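Local coordinates for protein N-acetyltransferase (Trypanosoma brucei, PDB 3I3G) that probably transfers the acetyl group of acetyl-CoA to D-glucosamine 6-phosphate, giving N-acetyl-D-glucosamine 6-phosphate on the route to UDP-N-acetylglucosamine, at residues Ala116-Leu121 / Glu146-Arg151. Numbering follows the deposited sequence.
Sequences ALIMDL and EKLGFR
Ile-118 sets its CG2 branch against CD1 of Leu-148 and CE2 of the Phe-150 ring. This CG2 methyl does most of the work. It lies 3.8 Å from CD1 of Leu-148 and 3.7 Å from CE2 of Phe-150, so it touches both residues at once. With chi1 of Ile-118 at -62°, CG1 lies beside the backbone N and CG2 takes the position anti to it, which points this methyl across the contact. CD1 of Leu-148 also meets the branch point and the longer arm, with CB of Ile-118 3.8 Å and CG1 of Ile-118 3.9 Å away. The two aliphatic side chains cross at about a right angle. The phenyl ring is met obliquely, through CE2 and then CZ, with CZ of Phe-150 4.0 Å from CG2 of Ile-118.

No hydrogen bond joins the two segments. The contact is small and wholly apolar, and Ile-118 and Phe-150 are buried.

Leu-148 and Phe-150 flank Gly-149, whose positive phi (112°) belongs to a Schellman motif at the end of helix 142-147. The chain turns there, and both neighbours still direct their side chains at helix 113-127. Phe-144 and Tyr-145 of helix 142-147 also touch Ile-118, while Ile-99 and Val-102 meet it from strand 96-104. Beyond the turn, Arg-151 pairs in antiparallel fashion with a strand of the second subunit, and Phe-150 packs on Leu-159 of that subunit.

The contact thus ties the end of helix 142-147 to helix 113-127, which packs on the central sheet. Helix 113-127, strand 132-137 (parallel to strand 96-104) and helix 142-147 follow one another in the C-terminal part of the GNAT acetyltransferase fold, before the last strand, 151-160.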
loop_
_atom_site.group_PDB
_atom_site.type_symbol
_atom_site.label_atom_id
_atom_site.label_comp_id
_atom_site.label_asym_id
_atom_site.label_seq_id
_atom_site.Cartn_x
_atom_site.Cartn_y
_atom_site.Cartn_z
ATOM N N ALA A 116 -0.860 -9.086 18.847
ATOM C CA ALA A 116 -1.044 -7.786 19.482
ATOM C C ALA A 116 -0.826 -6.646 18.490
ATOM O O ALA A 116 -1.611 -5.701 18.432
ATOM C CB ALA A 116 -0.112 -7.641 20.676
ATOM N N LEU A 117 0.248 -6.742 17.713
ATOM C CA LEU A 117 0.565 -5.724 16.717
ATOM C C LEU A 117 -0.542 -5.592 15.675
ATOM O O LEU A 117 -1.021 -4.492 15.401
ATOM C CB LEU A 117 1.899 -6.038 16.034
ATOM C CG LEU A 117 3.159 -5.746 16.854
ATOM C CD1 LEU A 117 4.380 -6.407 16.232
ATOM C CD2 LEU A 117 3.366 -4.248 16.991
ATOM N N ILE A 118 -0.948 -6.719 15.098
ATOM C CA ILE A 118 -1.986 -6.719 14.070
ATOM C C ILE A 118 -3.306 -6.153 14.592
ATOM O O ILE A 118 -3.925 -5.306 13.950
ATOM C CB ILE A 118 -2.219 -8.129 13.498
ATOM C CG1 ILE A 118 -0.943 -8.649 12.831
ATOM C CG2 ILE A 118 -3.374 -8.117 12.510
ATOM C CD1 ILE A 118 -0.442 -7.776 11.694
ATOM N N MET A 119 -3.734 -6.629 15.757
ATOM C CA MET A 119 -4.972 -6.150 16.363
ATOM C C MET A 119 -4.918 -4.644 16.592
ATOM O O MET A 119 -5.886 -3.932 16.326
ATOM C CB MET A 119 -5.244 -6.877 17.682
ATOM C CG MET A 119 -5.585 -8.350 17.522
ATOM S SD MET A 119 -7.097 -8.621 16.574
ATOM C CE MET A 119 -6.561 -8.156 14.929
ATOM N N ASP A 120 -3.779 -4.165 17.083
ATOM C CA ASP A 120 -3.587 -2.740 17.319
ATOM C C ASP A 120 -3.820 -1.942 16.041
ATOM O O ASP A 120 -4.558 -0.959 16.038
ATOM C CB ASP A 120 -2.177 -2.470 17.850
ATOM C CG ASP A 120 -1.971 -1.019 18.247
ATOM O OD1 ASP A 120 -2.750 -0.511 19.079
ATOM O OD2 ASP A 120 -1.022 -0.390 17.735
ATOM N N LEU A 121 -3.184 -2.374 14.956
ATOM C CA LEU A 121 -3.300 -1.681 13.678
ATOM C C LEU A 121 -4.723 -1.747 13.133
ATOM O O LEU A 121 -5.193 -0.808 12.488
ATOM C CB LEU A 121 -2.308 -2.250 12.662
ATOM C CG LEU A 121 -0.830 -2.053 13.004
ATOM C CD1 LEU A 121 0.056 -2.446 11.831
ATOM C CD2 LEU A 121 -0.570 -0.612 13.414
ATOM N N GLU A 146 -4.660 -16.235 9.023
ATOM C CA GLU A 146 -5.971 -16.869 8.942
ATOM C C GLU A 146 -6.558 -17.116 10.330
ATOM O O GLU A 146 -7.776 -17.095 10.510
ATOM C CB GLU A 146 -5.905 -18.168 8.131
ATOM C CG GLU A 146 -4.923 -19.200 8.657
ATOM C CD GLU A 146 -4.769 -20.383 7.717
ATOM O OE1 GLU A 146 -4.636 -21.524 8.207
ATOM O OE2 GLU A 146 -4.786 -20.171 6.485
ATOM N N LYS A 147 -5.693 -17.340 11.314
ATOM C CA LYS A 147 -6.157 -17.551 12.681
ATOM C C LYS A 147 -6.621 -16.242 13.311
ATOM O O LYS A 147 -7.454 -16.239 14.215
ATOM C CB LYS A 147 -5.073 -18.198 13.545
ATOM C CG LYS A 147 -5.525 -18.460 14.976
ATOM C CD LYS A 147 -4.507 -19.267 15.762
ATOM C CE LYS A 147 -5.037 -19.584 17.154
ATOM N NZ LYS A 147 -4.083 -20.403 17.952
ATOM N N LEU A 148 -6.079 -15.129 12.824
ATOM C CA LEU A 148 -6.458 -13.813 13.327
ATOM C C LEU A 148 -7.803 -13.368 12.764
ATOM O O LEU A 148 -8.382 -12.384 13.222
ATOM C CB LEU A 148 -5.382 -12.777 12.995
ATOM C CG LEU A 148 -4.008 -12.979 13.638
ATOM C CD1 LEU A 148 -3.070 -11.847 13.253
ATOM C CD2 LEU A 148 -4.130 -13.087 15.151
ATOM N N GLY A 149 -8.299 -14.094 11.767
ATOM C CA GLY A 149 -9.582 -13.768 11.158
ATOM C C GLY A 149 -9.451 -13.280 9.729
ATOM O O GLY A 149 -10.451 -13.078 9.040
ATOM N N PHE A 150 -8.216 -13.083 9.282
ATOM C CA PHE A 150 -7.963 -12.701 7.899
ATOM C C PHE A 150 -8.234 -13.883 6.982
ATOM O O PHE A 150 -8.047 -15.037 7.368
ATOM C CB PHE A 150 -6.518 -12.235 7.720
ATOM C CG PHE A 150 -6.248 -10.864 8.270
ATOM C CD1 PHE A 150 -6.133 -9.775 7.422
ATOM C CD2 PHE A 150 -6.104 -10.664 9.631
ATOM C CE1 PHE A 150 -5.881 -8.512 7.923
ATOM C CE2 PHE A 150 -5.853 -9.403 10.138
ATOM C CZ PHE A 150 -5.741 -8.325 9.283
ATOM N N ARG A 151 -8.675 -13.596 5.764
ATOM C CA ARG A 151 -8.920 -14.649 4.791
ATOM C C ARG A 151 -8.114 -14.404 3.526
ATOM O O ARG A 151 -7.882 -13.259 3.136
ATOM C CB ARG A 151 -10.407 -14.743 4.460
ATOM C CG ARG A 151 -10.944 -13.532 3.735
ATOM C CD ARG A 151 -12.439 -13.638 3.530
ATOM N NE ARG A 151 -12.939 -12.533 2.722
ATOM C CZ ARG A 151 -13.118 -11.300 3.182
ATOM N NH1 ARG A 151 -12.835 -11.016 4.446
ATOM N NH2 ARG A 151 -13.578 -10.354 2.379
#